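Local coordinates for RagB/SusD domain protein (Flavobacterium johnsoniae, PDB 5J5U) that binds chitin and, as a SusD homolog, probably captures chitin chains at the outer membrane for uptake by the bacterium, at residues Phe62-Trp73 / Pro445-Glu454; Ala193-Pro201 / Thr476-Asn484. One frame throughout, in Å; residues are numbered along the deposited sequence.

How the interactions relate
Interactions 1 and 2 lie with their centres about 20 Å apart, both partly buried in a largely helical chain. Their segments alternate in sequence: 62-73 at the start of helix 66-90, then 193-201 at the end of helix 178-195, then 445-454, and last the C-terminal loop 476-484. The two late segments touch, T446 OG1 making a probable hydrogen bond of 2.5 Å to G477 O. Helix 459-468, which lies between them in the chain, packs on Y450 of interaction 1. Helices 98-119 and 415-425 serve both contacts, through I118, Y119 and Y419 in interaction 1 and D117 and S420 in interaction 2. Segments 445-454 and 476-484 are thus laid against the ends of helices 66-90 and 178-195.

Interaction 1: residues Phe62-Trp73 / Pro445-Glu454; sequences FKKVDEYATALW and PTRLYYPNDE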
loop_
_atom_site.group_PDB
_atom_site.type_symbol
_atom_site.label_atom_id
_atom_site.label_comp_id
_atom_site.label_asym_id
_atom_site.label_seq_id
_atom_site.Cartn_x
_atom_site.Cartn_y
_atom_site.Cartn_z
ATOM N N PHE A 62 -3.145 -10.168 -16.286
ATOM C CA PHE A 62 -2.155 -9.261 -16.905
ATOM C C PHE A 62 -2.511 -8.830 -18.347
ATOM O O PHE A 62 -1.993 -9.352 -19.324
ATOM C CB PHE A 62 -0.752 -9.886 -16.879
ATOM C CG PHE A 62 -0.394 -10.513 -15.546
ATOM C CD1 PHE A 62 -0.871 -9.963 -14.349
ATOM C CD2 PHE A 62 0.411 -11.653 -15.493
ATOM C CE1 PHE A 62 -0.555 -10.524 -13.138
ATOM C CE2 PHE A 62 0.742 -12.230 -14.293
ATOM C CZ PHE A 62 0.255 -11.676 -13.096
ATOM N N LYS A 63 -3.410 -7.867 -18.457
ATOM C CA LYS A 63 -3.728 -7.252 -19.730
ATOM C C LYS A 63 -3.590 -5.725 -19.604
ATOM O O LYS A 63 -3.980 -5.144 -18.592
ATOM C CB LYS A 63 -5.141 -7.632 -20.187
ATOM C CG LYS A 63 -5.319 -9.088 -20.494
ATOM C CD LYS A 63 -6.644 -9.345 -21.191
ATOM C CE LYS A 63 -6.867 -10.835 -21.390
ATOM N NZ LYS A 63 -8.150 -11.060 -22.078
ATOM N N LYS A 64 -3.013 -5.090 -20.620
ATOM C CA LYS A 64 -2.738 -3.657 -20.581
ATOM C C LYS A 64 -3.920 -2.816 -20.989
ATOM O O LYS A 64 -4.564 -3.089 -21.997
ATOM C CB LYS A 64 -1.568 -3.295 -21.503
ATOM C CG LYS A 64 -0.316 -4.043 -21.230
ATOM C CD LYS A 64 0.882 -3.193 -21.597
ATOM C CE LYS A 64 1.109 -3.141 -23.088
ATOM N NZ LYS A 64 2.498 -2.670 -23.407
ATOM N N VAL A 65 -4.180 -1.787 -20.193
ATOM C CA VAL A 65 -5.086 -0.688 -20.552
ATOM C C VAL A 65 -4.330 0.567 -20.135
ATOM O O VAL A 65 -4.019 0.740 -18.933
ATOM C CB VAL A 65 -6.460 -0.753 -19.823
ATOM C CG1 VAL A 65 -7.396 0.338 -20.341
ATOM C CG2 VAL A 65 -7.115 -2.122 -19.997
ATOM N N ASP A 66 -3.994 1.403 -21.113
ATOM C CA ASP A 66 -3.175 2.603 -20.886
ATOM C C ASP A 66 -3.715 3.457 -19.757
ATOM O O ASP A 66 -2.975 3.911 -18.906
ATOM C CB ASP A 66 -3.078 3.466 -22.159
ATOM C CG ASP A 66 -2.316 2.787 -23.269
ATOM O OD1 ASP A 66 -1.558 1.836 -22.975
ATOM O OD2 ASP A 66 -2.471 3.204 -24.445
ATOM N N GLU A 67 -5.010 3.697 -19.787
ATOM C CA GLU A 67 -5.662 4.511 -18.787
ATOM C C GLU A 67 -5.461 3.923 -17.390
ATOM O O GLU A 67 -5.257 4.665 -16.410
ATOM C CB GLU A 67 -7.153 4.630 -19.097
ATOM C CG GLU A 67 -7.911 5.432 -18.093
ATOM C CD GLU A 67 -9.409 5.261 -18.198
ATOM O OE1 GLU A 67 -9.877 4.178 -17.819
ATOM O OE2 GLU A 67 -10.116 6.214 -18.621
ATOM N N TYR A 68 -5.506 2.593 -17.300
ATOM C CA TYR A 68 -5.418 1.933 -15.998
ATOM C C TYR A 68 -4.011 2.044 -15.477
ATOM O O TYR A 68 -3.804 2.350 -14.316
ATOM C CB TYR A 68 -5.860 0.473 -16.065
ATOM C CG TYR A 68 -7.339 0.252 -16.367
ATOM C CD1 TYR A 68 -8.219 1.326 -16.475
ATOM C CD2 TYR A 68 -7.866 -1.051 -16.501
ATOM C CE1 TYR A 68 -9.581 1.128 -16.742
ATOM C CE2 TYR A 68 -9.240 -1.266 -16.762
ATOM C CZ TYR A 68 -10.084 -0.169 -16.880
ATOM O OH TYR A 68 -11.425 -0.333 -17.150
ATOM N N ALA A 69 -3.039 1.835 -16.354
ATOM C CA ALA A 69 -1.643 1.905 -15.968
ATOM C C ALA A 69 -1.168 3.339 -15.685
ATOM O O ALA A 69 -0.251 3.507 -14.880
ATOM C CB ALA A 69 -0.764 1.270 -17.046
ATOM N N THR A 70 -1.778 4.361 -16.319
ATOM C CA THR A 70 -1.289 5.721 -16.117
ATOM C C THR A 70 -2.147 6.597 -15.201
ATOM O O THR A 70 -1.801 7.769 -14.965
ATOM C CB THR A 70 -1.146 6.466 -17.454
ATOM O OG1 THR A 70 -2.431 6.636 -18.062
ATOM C CG2 THR A 70 -0.207 5.712 -18.398
ATOM N N ALA A 71 -3.240 6.044 -14.676
ATOM C CA ALA A 71 -4.145 6.779 -13.782
ATOM C C ALA A 71 -3.461 7.424 -12.543
ATOM O O ALA A 71 -3.711 8.598 -12.221
ATOM C CB ALA A 71 -5.264 5.857 -13.332
ATOM N N LEU A 72 -2.626 6.656 -11.837
ATOM C CA LEU A 72 -1.848 7.215 -10.721
ATOM C C LEU A 72 -0.989 8.409 -11.199
ATOM O O LEU A 72 -1.040 9.484 -10.611
ATOM C CB LEU A 72 -0.955 6.145 -10.085
ATOM C CG LEU A 72 -0.181 6.506 -8.813
ATOM C CD1 LEU A 72 -1.150 6.746 -7.679
ATOM C CD2 LEU A 72 0.815 5.419 -8.442
ATOM N N TRP A 73 -0.219 8.214 -12.274
ATOM C CA TRP A 73 0.596 9.289 -12.835
ATOM C C TRP A 73 -0.209 10.577 -13.074
ATOM O O TRP A 73 0.091 11.649 -12.528
ATOM C CB TRP A 73 1.209 8.820 -14.140
ATOM C CG TRP A 73 2.013 9.843 -14.882
ATOM C CD1 TRP A 73 1.541 10.867 -15.650
ATOM C CD2 TRP A 73 3.443 9.899 -14.971
ATOM N NE1 TRP A 73 2.591 11.574 -16.188
ATOM C CE2 TRP A 73 3.767 10.989 -15.802
ATOM C CE3 TRP A 73 4.478 9.129 -14.428
ATOM C CZ2 TRP A 73 5.076 11.331 -16.099
ATOM C CZ3 TRP A 73 5.777 9.471 -14.717
ATOM C CH2 TRP A 73 6.063 10.570 -15.550
ATOM N N PRO A 445 3.866 -8.290 -13.919
ATOM C CA PRO A 445 4.409 -6.979 -14.261
ATOM C C PRO A 445 5.152 -6.377 -13.085
ATOM O O PRO A 445 4.676 -6.468 -11.943
ATOM C CB PRO A 445 3.160 -6.173 -14.619
ATOM C CG PRO A 445 2.165 -7.212 -15.050
ATOM C CD PRO A 445 2.409 -8.361 -14.135
ATOM N N THR A 446 6.296 -5.756 -13.351
ATOM C CA THR A 446 7.118 -5.256 -12.260
ATOM C C THR A 446 7.159 -3.724 -12.175
ATOM O O THR A 446 7.862 -3.168 -11.333
ATOM C CB THR A 446 8.547 -5.828 -12.343
ATOM O OG1 THR A 446 8.999 -5.807 -13.702
ATOM C CG2 THR A 446 8.546 -7.283 -11.827
ATOM N N ARG A 447 6.405 -3.055 -13.044
ATOM C CA ARG A 447 6.143 -1.604 -12.919
ATOM C C ARG A 447 4.975 -1.263 -13.837
ATOM O O ARG A 447 4.597 -2.077 -14.657
ATOM C CB ARG A 447 7.371 -0.766 -13.290
ATOM C CG ARG A 447 7.731 -0.852 -14.803
ATOM C CD ARG A 447 8.999 -0.065 -15.183
ATOM N NE ARG A 447 8.779 1.386 -15.282
ATOM C CZ ARG A 447 8.350 2.028 -16.378
ATOM N NH1 ARG A 447 8.070 1.354 -17.480
ATOM N NH2 ARG A 447 8.184 3.357 -16.367
ATOM N N LEU A 448 4.406 -0.074 -13.707
ATOM C CA LEU A 448 3.495 0.433 -14.723
ATOM C C LEU A 448 4.271 1.480 -15.547
ATOM O O LEU A 448 5.379 1.900 -15.163
ATOM C CB LEU A 448 2.225 1.019 -14.095
ATOM C CG LEU A 448 1.364 0.038 -13.277
ATOM C CD1 LEU A 448 0.139 0.747 -12.692
ATOM C CD2 LEU A 448 0.925 -1.179 -14.108
ATOM N N TYR A 449 3.724 1.874 -16.694
ATOM C CA TYR A 449 4.535 2.599 -17.670
ATOM C C TYR A 449 4.119 4.077 -17.811
ATOM O O TYR A 449 2.952 4.430 -17.624
ATOM C CB TYR A 449 4.482 1.861 -19.019
ATOM C CG TYR A 449 3.084 1.477 -19.487
ATOM C CD1 TYR A 449 2.538 0.231 -19.181
ATOM C CD2 TYR A 449 2.313 2.356 -20.243
ATOM C CE1 TYR A 449 1.265 -0.126 -19.611
ATOM C CE2 TYR A 449 1.045 2.002 -20.683
ATOM C CZ TYR A 449 0.527 0.751 -20.358
ATOM O OH TYR A 449 -0.741 0.410 -20.770
ATOM N N TYR A 450 5.089 4.929 -18.143
ATOM C CA TYR A 450 4.822 6.358 -18.344
ATOM C C TYR A 450 3.857 6.537 -19.512
ATOM O O TYR A 450 3.929 5.780 -20.481
ATOM C CB TYR A 450 6.095 7.139 -18.658
ATOM C CG TYR A 450 7.346 6.876 -17.839
ATOM C CD1 TYR A 450 7.337 6.868 -16.458
ATOM C CD2 TYR A 450 8.560 6.676 -18.484
ATOM C CE1 TYR A 450 8.524 6.648 -15.737
ATOM C CE2 TYR A 450 9.735 6.467 -17.795
ATOM C CZ TYR A 450 9.724 6.449 -16.431
ATOM O OH TYR A 450 10.913 6.228 -15.775
ATOM N N PRO A 451 2.947 7.534 -19.428
ATOM C CA PRO A 451 2.055 7.777 -20.571
ATOM C C PRO A 451 2.809 8.334 -21.772
ATOM O O PRO A 451 3.781 9.093 -21.617
ATOM C CB PRO A 451 1.033 8.799 -20.026
ATOM C CG PRO A 451 1.746 9.477 -18.910
ATOM C CD PRO A 451 2.677 8.451 -18.305
ATOM N N ASN A 452 2.353 7.929 -22.950
ATOM C CA ASN A 452 2.896 8.361 -24.219
ATOM C C ASN A 452 2.859 9.901 -24.418
ATOM O O ASN A 452 3.644 10.465 -25.186
ATOM C CB ASN A 452 2.151 7.647 -25.353
ATOM C CG ASN A 452 2.830 7.838 -26.685
ATOM O OD1 ASN A 452 4.033 7.642 -26.795
ATOM N ND2 ASN A 452 2.075 8.264 -27.694
ATOM N N ASP A 453 1.966 10.571 -23.702
ATOM C CA ASP A 453 1.944 12.031 -23.676
ATOM C C ASP A 453 3.296 12.591 -23.278
ATOM O O ASP A 453 3.667 13.673 -23.710
ATOM C CB ASP A 453 0.891 12.551 -22.692
ATOM C CG ASP A 453 -0.491 12.062 -23.017
ATOM O OD1 ASP A 453 -0.815 10.899 -22.664
ATOM O OD2 ASP A 453 -1.239 12.825 -23.659
ATOM N N GLU A 454 4.020 11.862 -22.425
ATOM C CA GLU A 454 5.341 12.301 -22.001
ATOM C C GLU A 454 6.312 12.219 -23.165
ATOM O O GLU A 454 7.184 13.062 -23.309
ATOM C CB GLU A 454 5.840 11.471 -20.823
ATOM C CG GLU A 454 5.199 11.873 -19.519
ATOM C CD GLU A 454 5.613 13.274 -19.095
ATOM O OE1 GLU A 454 6.815 13.587 -19.186
ATOM O OE2 GLU A 454 4.741 14.061 -18.684
#
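F62 meets P445 across one ring face: P445 CD sits over the ring centre, 3.7 Å from the centroid. K64 brings its mid-chain methylene to Y449, CD to CE1, while its amine is at most a weak cation-pi partner of that ring. D66, in the first turn of the helix, takes the hydroxyl of Y449 on the anti lone pair of OD1 (OH to OD1 2.8 Å), its carboxylate nearly perpendicular to the ring. The Y449 side chain swings between its own backbone N and carbonyl carbon (chi1 49°), which carries the ring under A69, whose CB rests over one face. T70 turns its methyl CG2 to P451 CB, leaving OG1 to bond D66 O (2.9 Å). W73 receives P451 CD squarely over its five-membered ring, 3.6 Å from the centroid; Y450 CD1 and E454 CG meet its six-membered ring obliquely. A serine here would probably leave P451 without its aromatic bed and open a gap beside Y450 and E454. This is proline-aromatic CH-pi packing, joining the N-terminal turns of helix 66-90 to the loop leading into helix 452-457 in the helical SusD-like fold.

Interaction 2: residues Ala193-Pro201 / Thr476-Asn484; sequences AMRISEVSP and TGKVWWDVN
V199 and W481 bring their backbones closest, CA to CA 5.3 Å, where the irregular turn after helix 178-195 meets a type I beta turn running from V479 to D482. No direct hydrogen bond crosses; a water does the bridging, donating to R195 O and to W481 O and accepting from E198 N, with 2.8 Å from the water oxygen to W481 O. R195 lies alongside W481, the two side chains pointing the same way. Its CG is centred over one face of the indole, 3.7 Å from the centroid of the five-membered ring, and V479 CG2 covers the opposite face, so the ring is sandwiched between aliphatic groups. The arginine chain, its CG turned away from the backbone N (chi1 -164°) and bent farther out, passes over the ring and continues to E417 and D117. D117 also accepts from W481 NE1, so one acidic residue ties together the polar ends of both partners. V199 packs against both tryptophans: CG1 lies 3.8 Å from W481 CB, near its backbone, and over the six-membered ring of W480, while CG2 lies above the same indole, offset toward its rim, 3.6 Å from W480 NE1. I196 CG2 comes obliquely to W480 CZ3 (3.5 Å), and S200 OG approaches the same ring at CZ2. At the more exposed margin, V483 rests CG1 against V199 CB and CG2 against E198 CB. Together these contacts seat the C-terminal tail, by W480, W481, V483 and one bridging water, on the connection between helices 178-195 and 201-214 of the helical SusD-like fold.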
loop_
_atom_site.group_PDB
_atom_site.type_symbol
_atom_site.label_atom_id
_atom_site.label_comp_id
_atom_site.label_asym_id
_atom_site.label_seq_id
_atom_site.Cartn_x
_atom_site.Cartn_y
_atom_site.Cartn_z
ATOM N N ALA A 193 13.302 2.682 4.226
ATOM C CA ALA A 193 14.546 2.007 4.543
ATOM C C ALA A 193 14.474 0.553 4.170
ATOM O O ALA A 193 15.383 0.028 3.530
ATOM C CB ALA A 193 14.884 2.139 6.028
ATOM N N MET A 194 13.390 -0.113 4.560
ATOM C CA MET A 194 13.268 -1.529 4.223
ATOM C C MET A 194 13.139 -1.699 2.717
ATOM O O MET A 194 13.648 -2.678 2.153
ATOM C CB MET A 194 12.093 -2.175 4.957
ATOM C CG MET A 194 12.314 -2.250 6.485
ATOM S SD MET A 194 13.901 -2.958 7.042
ATOM C CE MET A 194 14.888 -1.516 7.152
ATOM N N ARG A 195 12.510 -0.733 2.050
ATOM C CA ARG A 195 12.285 -0.934 0.623
ATOM C C ARG A 195 13.619 -0.985 -0.157
ATOM O O ARG A 195 13.692 -1.624 -1.198
ATOM C CB ARG A 195 11.350 0.140 0.054
ATOM C CG ARG A 195 10.785 -0.246 -1.309
ATOM C CD ARG A 195 9.325 0.164 -1.429
ATOM N NE ARG A 195 8.471 -0.575 -0.502
ATOM C CZ ARG A 195 7.343 -0.091 -0.005
ATOM N NH1 ARG A 195 6.941 1.117 -0.370
ATOM N NH2 ARG A 195 6.612 -0.813 0.843
ATOM N N ILE A 196 14.663 -0.322 0.333
ATOM C CA ILE A 196 15.968 -0.407 -0.332
ATOM C C ILE A 196 16.952 -1.380 0.310
ATOM O O ILE A 196 18.159 -1.235 0.137
ATOM C CB ILE A 196 16.655 0.971 -0.432
ATOM C CG1 ILE A 196 16.848 1.571 0.963
ATOM C CG2 ILE A 196 15.858 1.892 -1.347
ATOM C CD1 ILE A 196 17.640 2.849 0.966
ATOM N N SER A 197 16.442 -2.391 1.009
ATOM C CA SER A 197 17.299 -3.350 1.705
ATOM C C SER A 197 18.117 -4.172 0.715
ATOM O O SER A 197 19.260 -4.522 0.996
ATOM C CB SER A 197 16.466 -4.291 2.586
ATOM O OG SER A 197 15.607 -5.090 1.790
ATOM N N GLU A 198 17.536 -4.460 -0.448
ATOM C CA GLU A 198 18.194 -5.305 -1.431
ATOM C C GLU A 198 19.182 -4.524 -2.281
ATOM O O GLU A 198 20.224 -5.060 -2.690
ATOM C CB GLU A 198 17.165 -5.999 -2.328
ATOM C CG GLU A 198 16.145 -6.805 -1.560
ATOM C CD GLU A 198 16.773 -7.644 -0.445
ATOM O OE1 GLU A 198 17.324 -8.737 -0.722
ATOM O OE2 GLU A 198 16.709 -7.207 0.728
ATOM N N VAL A 199 18.874 -3.270 -2.568
ATOM C CA VAL A 199 19.743 -2.552 -3.478
ATOM C C VAL A 199 20.849 -1.796 -2.745
ATOM O O VAL A 199 21.963 -1.697 -3.234
ATOM C CB VAL A 199 18.941 -1.565 -4.367
ATOM C CG1 VAL A 199 18.142 -0.553 -3.509
ATOM C CG2 VAL A 199 19.890 -0.863 -5.346
ATOM N N SER A 200 20.541 -1.277 -1.565
ATOM C CA SER A 200 21.491 -0.467 -0.812
ATOM C C SER A 200 21.450 -0.798 0.665
ATOM O O SER A 200 20.972 0.026 1.457
ATOM C CB SER A 200 21.195 1.027 -0.998
ATOM O OG SER A 200 21.287 1.426 -2.357
ATOM N N PRO A 201 21.933 -1.999 1.035
ATOM C CA PRO A 201 21.891 -2.559 2.399
ATOM C C PRO A 201 22.444 -1.639 3.491
ATOM O O PRO A 201 21.868 -1.609 4.573
ATOM C CB PRO A 201 22.748 -3.818 2.282
ATOM C CG PRO A 201 22.649 -4.198 0.865
ATOM C CD PRO A 201 22.544 -2.942 0.085
ATOM N N THR A 476 7.105 -4.722 -17.950
ATOM C CA THR A 476 8.098 -5.741 -17.580
ATOM C C THR A 476 9.451 -5.122 -17.181
ATOM O O THR A 476 10.394 -5.845 -16.861
ATOM C CB THR A 476 8.341 -6.727 -18.729
ATOM O OG1 THR A 476 8.512 -5.980 -19.933
ATOM C CG2 THR A 476 7.133 -7.652 -18.907
ATOM N N GLY A 477 9.568 -3.790 -17.234
ATOM C CA GLY A 477 10.738 -3.125 -16.667
ATOM C C GLY A 477 10.794 -3.183 -15.135
ATOM O O GLY A 477 9.789 -3.520 -14.490
ATOM N N LYS A 478 11.953 -2.838 -14.565
ATOM C CA LYS A 478 12.183 -2.836 -13.114
ATOM C C LYS A 478 12.495 -1.443 -12.600
ATOM O O LYS A 478 13.185 -0.670 -13.273
ATOM C CB LYS A 478 13.363 -3.726 -12.710
ATOM C CG LYS A 478 13.264 -5.187 -13.056
ATOM C CD LYS A 478 12.748 -5.989 -11.907
ATOM C CE LYS A 478 12.774 -7.489 -12.218
ATOM N NZ LYS A 478 14.159 -8.040 -12.335
ATOM N N VAL A 479 12.035 -1.147 -11.385
ATOM C CA VAL A 479 12.408 0.088 -10.715
ATOM C C VAL A 479 13.735 -0.214 -10.031
ATOM O O VAL A 479 14.090 -1.369 -9.838
ATOM C CB VAL A 479 11.315 0.584 -9.687
ATOM C CG1 VAL A 479 9.980 0.763 -10.370
ATOM C CG2 VAL A 479 11.159 -0.398 -8.531
ATOM N N TRP A 480 14.466 0.831 -9.689
ATOM C CA TRP A 480 15.842 0.736 -9.183
ATOM C C TRP A 480 16.013 -0.154 -7.953
ATOM O O TRP A 480 16.991 -0.895 -7.859
ATOM C CB TRP A 480 16.363 2.167 -8.894
ATOM C CG TRP A 480 17.565 2.246 -8.007
ATOM C CD1 TRP A 480 18.863 2.010 -8.355
ATOM C CD2 TRP A 480 17.576 2.576 -6.610
ATOM N NE1 TRP A 480 19.680 2.173 -7.267
ATOM C CE2 TRP A 480 18.916 2.518 -6.179
ATOM C CE3 TRP A 480 16.585 2.925 -5.688
ATOM C CZ2 TRP A 480 19.294 2.788 -4.855
ATOM C CZ3 TRP A 480 16.958 3.192 -4.369
ATOM C CH2 TRP A 480 18.301 3.126 -3.967
ATOM N N TRP A 481 15.084 -0.084 -6.990
ATOM C CA TRP A 481 15.281 -0.853 -5.747
ATOM C C TRP A 481 14.926 -2.333 -5.880
ATOM O O TRP A 481 15.186 -3.128 -4.986
ATOM C CB TRP A 481 14.513 -0.246 -4.566
ATOM C CG TRP A 481 13.042 0.095 -4.716
ATOM C CD1 TRP A 481 12.501 1.343 -4.652
ATOM C CD2 TRP A 481 11.937 -0.805 -4.897
ATOM N NE1 TRP A 481 11.146 1.283 -4.792
ATOM C CE2 TRP A 481 10.772 -0.025 -4.939
ATOM C CE3 TRP A 481 11.821 -2.189 -4.994
ATOM C CZ2 TRP A 481 9.503 -0.580 -5.109
ATOM C CZ3 TRP A 481 10.566 -2.744 -5.159
ATOM C CH2 TRP A 481 9.422 -1.941 -5.213
ATOM N N ASP A 482 14.330 -2.687 -7.001
ATOM C CA ASP A 482 13.943 -4.065 -7.292
ATOM C C ASP A 482 15.072 -4.779 -8.059
ATOM O O ASP A 482 15.164 -4.704 -9.287
ATOM C CB ASP A 482 12.606 -4.038 -8.052
ATOM C CG ASP A 482 12.140 -5.412 -8.527
ATOM O OD1 ASP A 482 12.786 -6.442 -8.228
ATOM O OD2 ASP A 482 11.069 -5.450 -9.186
ATOM N N VAL A 483 15.953 -5.439 -7.311
ATOM C CA VAL A 483 17.159 -6.030 -7.891
ATOM C C VAL A 483 17.038 -7.567 -7.817
ATOM O O VAL A 483 17.727 -8.260 -7.067
ATOM C CB VAL A 483 18.461 -5.437 -7.203
ATOM C CG1 VAL A 483 18.601 -3.918 -7.459
ATOM C CG2 VAL A 483 18.498 -5.674 -5.727
ATOM N N ASN A 484 16.179 -8.043 -8.715
ATOM C CA ASN A 484 15.342 -9.245 -8.639
ATOM C C ASN A 484 15.342 -9.826 -7.216
ATOM O O ASN A 484 16.355 -10.298 -6.693
ATOM C CB ASN A 484 15.734 -10.385 -9.628
ATOM C CG ASN A 484 16.558 -9.941 -10.875
ATOM O OD1 ASN A 484 17.022 -10.807 -11.607
ATOM N ND2 ASN A 484 16.942 -8.668 -10.965
HETATM O O HOH W 1 15.883 -3.152 -2.313
#